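Glycosylation Associate Protein 1 (Streptococcus agalactiae serotype V, PDB 6OYC) is an accessory Sec system protein that probably acts, in complex with its Gap2 and Gap3 partners, in the glycosylation and secretion of a surface glycoprotein. Local coordinates at residues 118-122 against 134-140; 130-134 against 145-149; 324-328 against 430-434; 350-356 against 405-411. One frame throughout, in Å; residues are numbered along the deposited sequence.

Overall arrangement
The four contacts fall into two pairs. Interactions 1 and 2 are successive strand pairings of the long antiparallel sheet, sharing strand 131-138 and Ile134; their centres lie about 14 Å apart, and a salt bridge from Asp135 to Lys145 ties them together. Interaction 4 pairs two strands of the six-stranded parallel sheet of a Rossmann-like domain, and interaction 3, its centre again about 14 Å away, joins loops that follow two other strands of it; interaction 4 is nested inside the chain loop that interaction 3 closes. A probable hydrogen bond between Asp325 OD2 and Tyr356 N joins this second pair. The two groups follow one another along the chain, centres about 33 to 40 Å apart, consistent with a GT-B-like protein carrying an added beta-sheet region.

Interaction 1: residues 118-122 against 134-140; sequences DLIAK and IDYFANE
In the hairpin of strands 118-125 and 131-138, Leu119 and Phe137 meet across the gap between the strands. With CG of Leu119 swung to the side of its carbonyl carbon (chi1 -175°), methyl CD2 sits over the middle of the Phe137 ring, 3.6 Å from its centroid, a CH-pi contact almost along the ring normal. Lys122 adds its aliphatic chain to the same ring: CG lies 3.8 Å from Phe137 CE1, and CE approaches CZ. The backbones run antiparallel. Lys122 and Asp135 form a hydrogen-bonded pair, with Lys122 N 2.9 Å from Asp135 O, while Ala121 and Tyr136 make the non-hydrogen-bonded pair beside it. Next comes a classic beta bulge, in which Ile120 and Ala121 both face Val113 on the adjoining strand 111-115; Ile120 O still accepts from Phe137 N at 2.8 Å. Ile120 and Tyr136 run side by side, pointing the same way, and methyl CG2 of Ile120 reaches Tyr136 OH at 3.6 Å. On that side of the sheet, Ala121 CB packs 3.6 Å from Ile134 CG2. At the end away from the 126-130 turn, Leu119 N donates to Glu140 OE1 at 3.2 Å, although the Glu140 side chain is poorly ordered.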
loop_
_atom_site.group_PDB
_atom_site.type_symbol
_atom_site.label_atom_id
_atom_site.label_comp_id
_atom_site.label_asym_id
_atom_site.label_seq_id
_atom_site.Cartn_x
_atom_site.Cartn_y
_atom_site.Cartn_z
ATOM N N ASP A 118 20.615 30.088 -8.272
ATOM C CA ASP A 118 19.279 30.251 -7.709
ATOM C C ASP A 118 18.434 29.013 -7.975
ATOM O O ASP A 118 18.288 28.592 -9.126
ATOM C CB ASP A 118 18.583 31.474 -8.308
ATOM C CG ASP A 118 18.986 32.754 -7.629
ATOM O OD1 ASP A 118 20.017 32.741 -6.917
ATOM O OD2 ASP A 118 18.280 33.771 -7.809
ATOM N N LEU A 119 17.876 28.441 -6.913
ATOM C CA LEU A 119 16.956 27.319 -7.057
ATOM C C LEU A 119 15.709 27.761 -7.819
ATOM O O LEU A 119 15.034 28.714 -7.418
ATOM C CB LEU A 119 16.568 26.766 -5.685
ATOM C CG LEU A 119 15.688 25.507 -5.716
ATOM C CD1 LEU A 119 16.324 24.372 -6.550
ATOM C CD2 LEU A 119 15.388 25.016 -4.308
ATOM N N ILE A 120 15.410 27.085 -8.925
ATOM C CA ILE A 120 14.143 27.273 -9.620
ATOM C C ILE A 120 13.140 26.179 -9.271
ATOM O O ILE A 120 11.967 26.463 -9.054
ATOM C CB ILE A 120 14.361 27.343 -11.145
ATOM C CG1 ILE A 120 15.395 28.411 -11.494
ATOM C CG2 ILE A 120 13.046 27.616 -11.838
ATOM C CD1 ILE A 120 15.075 29.731 -10.886
ATOM N N ALA A 121 13.566 24.918 -9.221
ATOM C CA ALA A 121 12.591 23.852 -9.063
ATOM C C ALA A 121 13.271 22.585 -8.576
ATOM O O ALA A 121 14.478 22.395 -8.749
ATOM C CB ALA A 121 11.843 23.571 -10.368
ATOM N N LYS A 122 12.462 21.724 -7.954
ATOM C CA LYS A 122 12.845 20.360 -7.623
ATOM C C LYS A 122 11.905 19.418 -8.355
ATOM O O LYS A 122 10.687 19.572 -8.281
ATOM C CB LYS A 122 12.794 20.112 -6.128
ATOM C CG LYS A 122 13.682 21.010 -5.348
ATOM C CD LYS A 122 13.844 20.528 -3.908
ATOM C CE LYS A 122 14.571 21.590 -3.065
ATOM N NZ LYS A 122 15.169 21.060 -1.777
ATOM N N ILE A 134 6.459 18.939 -9.702
ATOM C CA ILE A 134 7.565 19.882 -9.630
ATOM C C ILE A 134 7.258 20.929 -8.560
ATOM O O ILE A 134 6.217 21.608 -8.619
ATOM C CB ILE A 134 7.826 20.555 -10.982
ATOM C CG1 ILE A 134 8.213 19.519 -12.036
ATOM C CG2 ILE A 134 8.866 21.637 -10.823
ATOM C CD1 ILE A 134 8.072 20.048 -13.440
ATOM N N ASP A 135 8.172 21.063 -7.586
ATOM C CA ASP A 135 8.130 22.170 -6.638
ATOM C C ASP A 135 8.826 23.356 -7.282
ATOM O O ASP A 135 10.010 23.274 -7.621
ATOM C CB ASP A 135 8.813 21.812 -5.323
ATOM C CG ASP A 135 8.048 20.762 -4.524
ATOM O OD1 ASP A 135 6.863 20.481 -4.836
ATOM O OD2 ASP A 135 8.657 20.207 -3.581
ATOM N N TYR A 136 8.095 24.445 -7.471
ATOM C CA TYR A 136 8.606 25.609 -8.174
ATOM C C TYR A 136 8.847 26.712 -7.154
ATOM O O TYR A 136 7.998 26.968 -6.294
ATOM C CB TYR A 136 7.628 26.049 -9.263
ATOM C CG TYR A 136 8.279 26.828 -10.368
ATOM C CD1 TYR A 136 8.487 28.198 -10.250
ATOM C CD2 TYR A 136 8.682 26.200 -11.536
ATOM C CE1 TYR A 136 9.087 28.912 -11.262
ATOM C CE2 TYR A 136 9.271 26.909 -12.564
ATOM C CZ TYR A 136 9.476 28.260 -12.426
ATOM O OH TYR A 136 10.067 28.958 -13.456
ATOM N N PHE A 137 10.015 27.335 -7.232
ATOM C CA PHE A 137 10.515 28.191 -6.171
ATOM C C PHE A 137 10.650 29.609 -6.675
ATOM O O PHE A 137 10.872 29.837 -7.864
ATOM C CB PHE A 137 11.896 27.735 -5.653
ATOM C CG PHE A 137 11.839 26.523 -4.795
ATOM C CD1 PHE A 137 11.683 25.267 -5.372
ATOM C CD2 PHE A 137 11.938 26.634 -3.414
ATOM C CE1 PHE A 137 11.621 24.143 -4.585
ATOM C CE2 PHE A 137 11.870 25.509 -2.615
ATOM C CZ PHE A 137 11.698 24.256 -3.201
ATOM N N ALA A 138 10.536 30.551 -5.743
ATOM C CA ALA A 138 10.954 31.927 -5.953
ATOM C C ALA A 138 11.628 32.391 -4.675
ATOM O O ALA A 138 11.143 32.098 -3.575
ATOM C CB ALA A 138 9.782 32.837 -6.317
ATOM N N ASN A 139 12.776 33.061 -4.831
ATOM C CA ASN A 139 13.571 33.551 -3.706
ATOM C C ASN A 139 13.790 32.468 -2.662
ATOM O O ASN A 139 13.590 32.688 -1.468
ATOM C CB ASN A 139 12.920 34.769 -3.048
ATOM C CG ASN A 139 12.730 35.917 -3.996
ATOM O OD1 ASN A 139 11.597 36.310 -4.290
ATOM N ND2 ASN A 139 13.841 36.480 -4.480
ATOM N N GLU A 140 14.173 31.276 -3.121
ATOM C CA GLU A 140 14.517 30.155 -2.250
ATOM C C GLU A 140 13.334 29.630 -1.440
ATOM O O GLU A 140 13.529 28.878 -0.470
ATOM C CB GLU A 140 15.653 30.533 -1.288
ATOM C CG GLU A 140 17.015 30.629 -1.933
ATOM C CD GLU A 140 17.461 29.323 -2.542
ATOM O OE1 GLU A 140 17.547 29.241 -3.786
ATOM O OE2 GLU A 140 17.734 28.378 -1.774
#

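Interaction 2: residues 130-134 against 145-149; sequences NLTHI and KYLFD
The Phe148 ring takes Leu131 on one face and the backbone at its edge. Leu131 CD2 stands above that face, displaced toward the rim, in a CH-pi contact 3.7 Å from the ring centroid and 15° off its normal. Thr132 O lies in the ring plane at the edge, with His133 CA also near that plane. Ile134 approaches obliquely, its CD1 3.7 Å from Phe148 CE2, so two aliphatic branches from one strand hold the same aromatic side chain. The Tyr146 ring, in turn, has Ile134 O in plane at its edge. These groups line the pairing of strands 131-138 and 141-148, a beta hairpin within the long antiparallel sheet. Ile134 and Tyr146 exchange two backbone bonds, Tyr146 N to Ile134 O at 2.8 Å and Ile134 N to Tyr146 O at 3.0 Å, and the neighbouring pair His133 and Leu147 is non-hydrogen-bonded. Phe148 N also donates to Thr132 O, at 2.8 Å with an N-H...O angle of 169°. Lys145, bent at its last two torsions, passes His133 obliquely, NZ 3.7 Å from His133 CD2, while its charge is met by the carboxylate of Asp135. Where the backbones part toward Asp149, a water donates to both Leu131 O, 2.7 Å away, and Asp149 O, thereby bridging the two chain segments.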
loop_
_atom_site.group_PDB
_atom_site.type_symbol
_atom_site.label_atom_id
_atom_site.label_comp_id
_atom_site.label_asym_id
_atom_site.label_seq_id
_atom_site.Cartn_x
_atom_site.Cartn_y
_atom_site.Cartn_z
ATOM N N ASN A 130 7.706 8.018 -13.673
ATOM C CA ASN A 130 7.013 9.106 -14.340
ATOM C C ASN A 130 7.124 10.394 -13.520
ATOM O O ASN A 130 7.133 10.371 -12.284
ATOM C CB ASN A 130 5.545 8.735 -14.549
ATOM C CG ASN A 130 4.827 8.419 -13.235
ATOM O OD1 ASN A 130 5.303 7.620 -12.421
ATOM N ND2 ASN A 130 3.683 9.058 -13.023
ATOM N N LEU A 131 7.243 11.519 -14.215
ATOM C CA LEU A 131 7.176 12.817 -13.554
ATOM C C LEU A 131 5.857 12.943 -12.785
ATOM O O LEU A 131 4.770 12.849 -13.374
ATOM C CB LEU A 131 7.301 13.932 -14.599
ATOM C CG LEU A 131 7.084 15.348 -14.073
ATOM C CD1 LEU A 131 8.307 15.767 -13.253
ATOM C CD2 LEU A 131 6.843 16.306 -15.216
ATOM N N THR A 132 5.949 13.141 -11.469
ATOM C CA THR A 132 4.770 13.300 -10.622
ATOM C C THR A 132 4.527 14.753 -10.231
ATOM O O THR A 132 3.407 15.262 -10.383
ATOM C CB THR A 132 4.894 12.453 -9.350
ATOM O OG1 THR A 132 6.193 12.649 -8.769
ATOM C CG2 THR A 132 4.696 10.977 -9.675
ATOM N N HIS A 133 5.541 15.442 -9.728
ATOM C CA HIS A 133 5.314 16.842 -9.412
ATOM C C HIS A 133 6.613 17.629 -9.499
ATOM O O HIS A 133 7.713 17.074 -9.415
ATOM C CB HIS A 133 4.636 17.021 -8.038
ATOM C CG HIS A 133 5.457 16.577 -6.864
ATOM N ND1 HIS A 133 5.387 15.299 -6.339
ATOM C CD2 HIS A 133 6.298 17.266 -6.056
ATOM C CE1 HIS A 133 6.173 15.214 -5.282
ATOM N NE2 HIS A 133 6.732 16.396 -5.084
ATOM N N ILE A 134 6.459 18.939 -9.702
ATOM C CA ILE A 134 7.565 19.882 -9.630
ATOM C C ILE A 134 7.258 20.929 -8.560
ATOM O O ILE A 134 6.217 21.608 -8.619
ATOM C CB ILE A 134 7.826 20.555 -10.982
ATOM C CG1 ILE A 134 8.213 19.519 -12.036
ATOM C CG2 ILE A 134 8.866 21.637 -10.823
ATOM C CD1 ILE A 134 8.072 20.048 -13.440
ATOM N N LYS A 145 3.374 24.142 -6.526
ATOM C CA LYS A 145 3.668 22.747 -6.821
ATOM C C LYS A 145 2.807 22.336 -8.004
ATOM O O LYS A 145 1.578 22.436 -7.941
ATOM C CB LYS A 145 3.403 21.846 -5.604
ATOM C CG LYS A 145 3.766 20.383 -5.830
ATOM C CD LYS A 145 3.166 19.442 -4.766
ATOM C CE LYS A 145 3.673 19.740 -3.362
ATOM N NZ LYS A 145 5.111 19.319 -3.176
ATOM N N TYR A 146 3.454 21.913 -9.088
ATOM C CA TYR A 146 2.775 21.375 -10.260
ATOM C C TYR A 146 2.542 19.886 -10.049
ATOM O O TYR A 146 3.507 19.144 -9.875
ATOM C CB TYR A 146 3.621 21.573 -11.510
ATOM C CG TYR A 146 3.762 22.999 -11.987
ATOM C CD1 TYR A 146 4.756 23.829 -11.474
ATOM C CD2 TYR A 146 2.935 23.503 -12.987
ATOM C CE1 TYR A 146 4.905 25.128 -11.925
ATOM C CE2 TYR A 146 3.070 24.805 -13.442
ATOM C CZ TYR A 146 4.051 25.614 -12.908
ATOM O OH TYR A 146 4.201 26.902 -13.356
ATOM N N LEU A 147 1.279 19.448 -10.056
ATOM C CA LEU A 147 0.923 18.033 -9.902
ATOM C C LEU A 147 0.546 17.474 -11.265
ATOM O O LEU A 147 -0.419 17.942 -11.882
ATOM C CB LEU A 147 -0.271 17.812 -8.976
ATOM C CG LEU A 147 -0.217 17.800 -7.459
ATOM C CD1 LEU A 147 0.779 16.744 -6.957
ATOM C CD2 LEU A 147 0.102 19.215 -6.940
ATOM N N PHE A 148 1.268 16.462 -11.710
ATOM C CA PHE A 148 1.019 15.867 -13.010
ATOM C C PHE A 148 0.251 14.569 -12.840
ATOM O O PHE A 148 0.567 13.767 -11.955
ATOM C CB PHE A 148 2.337 15.629 -13.752
ATOM C CG PHE A 148 3.053 16.903 -14.093
ATOM C CD1 PHE A 148 2.774 17.571 -15.288
ATOM C CD2 PHE A 148 3.985 17.456 -13.211
ATOM C CE1 PHE A 148 3.422 18.746 -15.607
ATOM C CE2 PHE A 148 4.632 18.647 -13.525
ATOM C CZ PHE A 148 4.351 19.290 -14.723
ATOM N N ASP A 149 -0.774 14.395 -13.669
ATOM C CA ASP A 149 -1.479 13.133 -13.826
ATOM C C ASP A 149 -0.575 12.145 -14.545
ATOM O O ASP A 149 0.246 12.528 -15.387
ATOM C CB ASP A 149 -2.764 13.361 -14.644
ATOM C CG ASP A 149 -3.776 12.210 -14.535
ATOM O OD1 ASP A 149 -3.598 11.187 -15.243
ATOM O OD2 ASP A 149 -4.755 12.350 -13.752
HETATM O O HOH W 1 3.277 11.788 -15.348
#

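Interaction 3: residues 324-328 against 430-434; sequences VDRLS and ISKIP
Ser431 OG donates to a water 2.9 Å away, which in turn donates to Asp325 O over a longer 3.3 Å, so one water joins the two loops. The same hydroxyl oxygen accepts from Ile433 N at 3.1 Å, closing an ST turn that fixes the serine side chain against its own loop. Apolar contacts fill in around this link. Leu327 CD2 rests 3.7 Å from Ser431 CB and reaches Ile430 CG1 at 4.1 Å, the leucine and isoleucine side chains crossing at about a right angle. Arg326 takes the third position of a type II beta turn from Val324 to Leu327, where that turn needs a positive phi (65°). Its side chain stretches from CG to NE toward Ile433, whose CB covers one face of the guanidinium, offset toward the rim, and whose CD1 comes 3.6 Å from Arg326 NH1. That nitrogen also hydrogen-bonds a glycerol, probably from the crystallisation liquor. Both loops follow strands of the parallel sheet and lead into helices: 324-328 connects strand 318-323 to helix 329-344, where Leu327 packs on Leu332, and 430-434 runs between strand 426-428 and helix 436-445.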
loop_
_atom_site.group_PDB
_atom_site.type_symbol
_atom_site.label_atom_id
_atom_site.label_comp_id
_atom_site.label_asym_id
_atom_site.label_seq_id
_atom_site.Cartn_x
_atom_site.Cartn_y
_atom_site.Cartn_z
ATOM N N VAL A 324 14.942 -6.883 10.448
ATOM C CA VAL A 324 15.643 -6.378 11.632
ATOM C C VAL A 324 14.914 -5.227 12.333
ATOM O O VAL A 324 15.284 -4.881 13.467
ATOM C CB VAL A 324 17.090 -5.965 11.282
ATOM C CG1 VAL A 324 17.865 -7.177 10.756
ATOM C CG2 VAL A 324 17.097 -4.808 10.265
ATOM N N ASP A 325 13.873 -4.657 11.723
ATOM C CA ASP A 325 13.110 -3.574 12.341
ATOM C C ASP A 325 12.524 -3.976 13.693
ATOM O O ASP A 325 12.107 -5.116 13.909
ATOM C CB ASP A 325 11.969 -3.129 11.421
ATOM C CG ASP A 325 12.472 -2.502 10.147
ATOM O OD1 ASP A 325 13.479 -1.757 10.191
ATOM O OD2 ASP A 325 11.884 -2.779 9.092
ATOM N N ARG A 326 12.464 -2.996 14.591
ATOM C CA ARG A 326 11.939 -3.093 15.949
ATOM C C ARG A 326 12.754 -4.009 16.841
ATOM O O ARG A 326 12.343 -4.266 17.974
ATOM C CB ARG A 326 10.479 -3.551 15.988
ATOM C CG ARG A 326 9.536 -2.780 15.097
ATOM C CD ARG A 326 8.187 -3.483 15.128
ATOM N NE ARG A 326 7.178 -2.819 14.315
ATOM C CZ ARG A 326 6.524 -1.729 14.693
ATOM N NH1 ARG A 326 6.779 -1.181 15.880
ATOM N NH2 ARG A 326 5.617 -1.191 13.882
ATOM N N LEU A 327 13.874 -4.540 16.365
ATOM C CA LEU A 327 14.741 -5.341 17.217
ATOM C C LEU A 327 15.727 -4.436 17.939
ATOM O O LEU A 327 16.312 -3.529 17.336
ATOM C CB LEU A 327 15.499 -6.393 16.408
ATOM C CG LEU A 327 14.623 -7.439 15.727
ATOM C CD1 LEU A 327 15.479 -8.439 14.972
ATOM C CD2 LEU A 327 13.726 -8.122 16.745
ATOM N N SER A 328 15.889 -4.675 19.238
ATOM C CA SER A 328 16.901 -3.957 19.997
ATOM C C SER A 328 18.293 -4.474 19.643
ATOM O O SER A 328 18.460 -5.578 19.112
ATOM C CB SER A 328 16.668 -4.122 21.495
ATOM O OG SER A 328 16.901 -5.466 21.852
ATOM N N ILE A 430 11.254 -11.752 14.098
ATOM C CA ILE A 430 11.153 -12.228 15.473
ATOM C C ILE A 430 10.821 -11.105 16.450
ATOM O O ILE A 430 10.807 -11.335 17.662
ATOM C CB ILE A 430 12.428 -12.964 15.916
ATOM C CG1 ILE A 430 13.669 -12.106 15.658
ATOM C CG2 ILE A 430 12.537 -14.329 15.237
ATOM C CD1 ILE A 430 14.881 -12.588 16.396
ATOM N N SER A 431 10.539 -9.900 15.959
ATOM C CA SER A 431 10.124 -8.825 16.845
ATOM C C SER A 431 8.728 -9.114 17.389
ATOM O O SER A 431 8.023 -10.012 16.918
ATOM C CB SER A 431 10.154 -7.479 16.118
ATOM O OG SER A 431 8.905 -7.203 15.503
ATOM N N LYS A 432 8.311 -8.326 18.384
ATOM C CA LYS A 432 6.966 -8.514 18.923
ATOM C C LYS A 432 5.875 -7.972 18.022
ATOM O O LYS A 432 4.718 -8.331 18.224
ATOM C CB LYS A 432 6.820 -7.878 20.304
ATOM C CG LYS A 432 8.011 -8.081 21.216
ATOM C CD LYS A 432 7.939 -7.114 22.387
ATOM C CE LYS A 432 9.234 -7.108 23.143
ATOM N NZ LYS A 432 9.194 -8.063 24.267
ATOM N N ILE A 433 6.204 -7.123 17.044
ATOM C CA ILE A 433 5.221 -6.628 16.077
ATOM C C ILE A 433 5.731 -6.920 14.670
ATOM O O ILE A 433 6.319 -6.036 14.027
ATOM C CB ILE A 433 4.949 -5.125 16.253
ATOM C CG1 ILE A 433 4.791 -4.775 17.732
ATOM C CG2 ILE A 433 3.698 -4.715 15.475
ATOM C CD1 ILE A 433 4.807 -3.284 18.018
ATOM N N PRO A 434 5.563 -8.138 14.167
ATOM C CA PRO A 434 6.112 -8.460 12.851
ATOM C C PRO A 434 5.415 -7.667 11.761
ATOM O O PRO A 434 4.241 -7.302 11.874
ATOM C CB PRO A 434 5.869 -9.970 12.708
ATOM C CG PRO A 434 4.967 -10.348 13.796
ATOM C CD PRO A 434 5.119 -9.337 14.890
HETATM O O HOH W 2 9.532 -6.705 12.713
#

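Interaction 4: residues 350-356 against 405-411; sequences KVTFVSY and RLSFTHP
Phe408 reaches Phe353 and Ser355 because its CG is anti to the backbone N (chi1 180°), which lays the ring along the neighbouring strand: CD2 comes 3.9 Å from Phe353 CB and CZ 3.6 Å from Ser355 CB. His410 has a similar first torsion, and it carries the imidazole to the carbonyl of Ser355. The strands are 349-354 and 406-409, parallel neighbours at one end of the six-stranded sheet of a Rossmann-like domain, with 406-409 outermost. Five backbone bonds join them in the alternating parallel pattern, from Val351 N to Arg405 O at 2.9 Å through to Ser355 N to Thr409 O. On the face bearing Val351 and Phe353, Leu406 CD2 touches both, 3.8 Å from Val351 CB and 4.0 Å from Phe353 CE2, and helix 360-375 covers this side through Leu370 and Thr374. The other face carries the threonines, where Thr352 CG2 touches Thr409 CG2 at 3.5 Å, while Thr352 OG1 is held by Glu319. Beyond the strands, Pro411 crosses Val354 at about a right angle and meets the Tyr356 ring obliquely. His410 ND1 donates to Ser355 O at 2.6 Å, with the oxygen only 4° out of the imidazole plane but ND1 tilted 29° from the carbonyl plane.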
loop_
_atom_site.group_PDB
_atom_site.type_symbol
_atom_site.label_atom_id
_atom_site.label_comp_id
_atom_site.label_asym_id
_atom_site.label_seq_id
_atom_site.Cartn_x
_atom_site.Cartn_y
_atom_site.Cartn_z
ATOM N N LYS A 350 22.424 -18.383 3.384
ATOM C CA LYS A 350 22.777 -16.978 3.268
ATOM C C LYS A 350 21.705 -16.161 3.976
ATOM O O LYS A 350 20.545 -16.573 4.042
ATOM C CB LYS A 350 22.902 -16.561 1.805
ATOM C CG LYS A 350 23.871 -17.439 1.018
ATOM C CD LYS A 350 24.153 -16.874 -0.365
ATOM C CE LYS A 350 25.240 -17.660 -1.093
ATOM N NZ LYS A 350 25.409 -17.178 -2.496
ATOM N N VAL A 351 22.088 -15.011 4.524
ATOM C CA VAL A 351 21.144 -14.180 5.265
ATOM C C VAL A 351 21.063 -12.808 4.606
ATOM O O VAL A 351 22.079 -12.118 4.450
ATOM C CB VAL A 351 21.516 -14.055 6.754
ATOM C CG1 VAL A 351 20.510 -13.125 7.480
ATOM C CG2 VAL A 351 21.553 -15.431 7.422
ATOM N N THR A 352 19.857 -12.413 4.222
ATOM C CA THR A 352 19.583 -11.039 3.812
ATOM C C THR A 352 18.878 -10.321 4.954
ATOM O O THR A 352 17.723 -10.636 5.274
ATOM C CB THR A 352 18.716 -10.979 2.560
ATOM O OG1 THR A 352 19.326 -11.730 1.512
ATOM C CG2 THR A 352 18.521 -9.525 2.129
ATOM N N PHE A 353 19.566 -9.343 5.544
ATOM C CA PHE A 353 18.954 -8.465 6.533
ATOM C C PHE A 353 18.095 -7.413 5.842
ATOM O O PHE A 353 18.531 -6.756 4.888
ATOM C CB PHE A 353 20.015 -7.794 7.395
ATOM C CG PHE A 353 20.816 -8.760 8.204
ATOM C CD1 PHE A 353 20.203 -9.522 9.192
ATOM C CD2 PHE A 353 22.170 -8.946 7.946
ATOM C CE1 PHE A 353 20.934 -10.428 9.934
ATOM C CE2 PHE A 353 22.913 -9.855 8.677
ATOM C CZ PHE A 353 22.304 -10.594 9.678
ATOM N N VAL A 354 16.876 -7.256 6.334
ATOM C CA VAL A 354 15.854 -6.453 5.680
ATOM C C VAL A 354 15.412 -5.365 6.647
ATOM O O VAL A 354 14.997 -5.658 7.776
ATOM C CB VAL A 354 14.669 -7.323 5.244
ATOM C CG1 VAL A 354 13.531 -6.469 4.604
ATOM C CG2 VAL A 354 15.173 -8.407 4.299
ATOM N N SER A 355 15.519 -4.111 6.214
ATOM C CA SER A 355 15.019 -2.971 6.970
ATOM C C SER A 355 13.980 -2.254 6.122
ATOM O O SER A 355 14.271 -1.836 4.992
ATOM C CB SER A 355 16.150 -2.017 7.355
ATOM O OG SER A 355 15.628 -0.788 7.820
ATOM N N TYR A 356 12.776 -2.121 6.665
ATOM C CA TYR A 356 11.715 -1.367 6.026
ATOM C C TYR A 356 11.679 0.092 6.482
ATOM O O TYR A 356 10.823 0.849 6.015
ATOM C CB TYR A 356 10.360 -2.035 6.292
ATOM C CG TYR A 356 10.198 -3.456 5.762
ATOM C CD1 TYR A 356 10.405 -3.754 4.412
ATOM C CD2 TYR A 356 9.801 -4.498 6.613
ATOM C CE1 TYR A 356 10.248 -5.045 3.936
ATOM C CE2 TYR A 356 9.627 -5.799 6.136
ATOM C CZ TYR A 356 9.860 -6.062 4.800
ATOM O OH TYR A 356 9.692 -7.343 4.321
ATOM N N ARG A 405 28.348 -14.158 2.969
ATOM C CA ARG A 405 26.996 -14.688 2.908
ATOM C C ARG A 405 25.999 -13.816 3.663
ATOM O O ARG A 405 24.876 -14.261 3.935
ATOM C CB ARG A 405 26.974 -16.118 3.443
ATOM C CG ARG A 405 28.220 -16.899 3.077
ATOM C CD ARG A 405 27.907 -18.266 2.509
ATOM N NE ARG A 405 27.200 -19.123 3.457
ATOM C CZ ARG A 405 27.777 -19.819 4.440
ATOM N NH1 ARG A 405 29.090 -19.766 4.620
ATOM N NH2 ARG A 405 27.022 -20.565 5.250
ATOM N N LEU A 406 26.386 -12.595 4.022
ATOM C CA LEU A 406 25.495 -11.626 4.647
ATOM C C LEU A 406 25.290 -10.439 3.721
ATOM O O LEU A 406 26.245 -9.950 3.101
ATOM C CB LEU A 406 26.060 -11.113 5.973
ATOM C CG LEU A 406 26.350 -12.130 7.063
ATOM C CD1 LEU A 406 26.854 -11.422 8.324
ATOM C CD2 LEU A 406 25.093 -12.926 7.324
ATOM N N SER A 407 24.052 -9.952 3.655
ATOM C CA SER A 407 23.786 -8.686 2.994
ATOM C C SER A 407 22.722 -7.922 3.768
ATOM O O SER A 407 22.042 -8.453 4.656
ATOM C CB SER A 407 23.361 -8.872 1.526
ATOM O OG SER A 407 22.283 -9.785 1.414
ATOM N N PHE A 408 22.592 -6.650 3.410
ATOM C CA PHE A 408 21.637 -5.745 4.015
ATOM C C PHE A 408 20.902 -5.043 2.888
ATOM O O PHE A 408 21.536 -4.491 1.985
ATOM C CB PHE A 408 22.351 -4.738 4.923
ATOM C CG PHE A 408 21.438 -3.758 5.592
ATOM C CD1 PHE A 408 21.087 -2.558 4.963
ATOM C CD2 PHE A 408 20.934 -4.018 6.859
ATOM C CE1 PHE A 408 20.241 -1.651 5.591
ATOM C CE2 PHE A 408 20.101 -3.114 7.489
ATOM C CZ PHE A 408 19.752 -1.928 6.857
ATOM N N THR A 409 19.572 -5.071 2.924
ATOM C CA THR A 409 18.794 -4.416 1.885
ATOM C C THR A 409 17.619 -3.668 2.503
ATOM O O THR A 409 17.138 -4.000 3.592
ATOM C CB THR A 409 18.277 -5.406 0.825
ATOM O OG1 THR A 409 17.665 -4.667 -0.233
ATOM C CG2 THR A 409 17.215 -6.314 1.394
ATOM N N HIS A 410 17.149 -2.660 1.763
ATOM C CA HIS A 410 16.013 -1.831 2.153
ATOM C C HIS A 410 15.034 -1.766 0.987
ATOM O O HIS A 410 15.132 -0.880 0.133
ATOM C CB HIS A 410 16.471 -0.429 2.560
ATOM C CG HIS A 410 15.346 0.557 2.676
ATOM N ND1 HIS A 410 14.239 0.332 3.469
ATOM C CD2 HIS A 410 15.145 1.756 2.081
ATOM C CE1 HIS A 410 13.411 1.353 3.363
ATOM N NE2 HIS A 410 13.939 2.230 2.529
ATOM N N PRO A 411 14.082 -2.686 0.916
ATOM C CA PRO A 411 13.098 -2.645 -0.181
ATOM C C PRO A 411 12.284 -1.353 -0.140
ATOM O O PRO A 411 11.883 -0.898 0.929
ATOM C CB PRO A 411 12.216 -3.872 0.080
ATOM C CG PRO A 411 12.981 -4.705 1.115
ATOM C CD PRO A 411 13.819 -3.757 1.890
#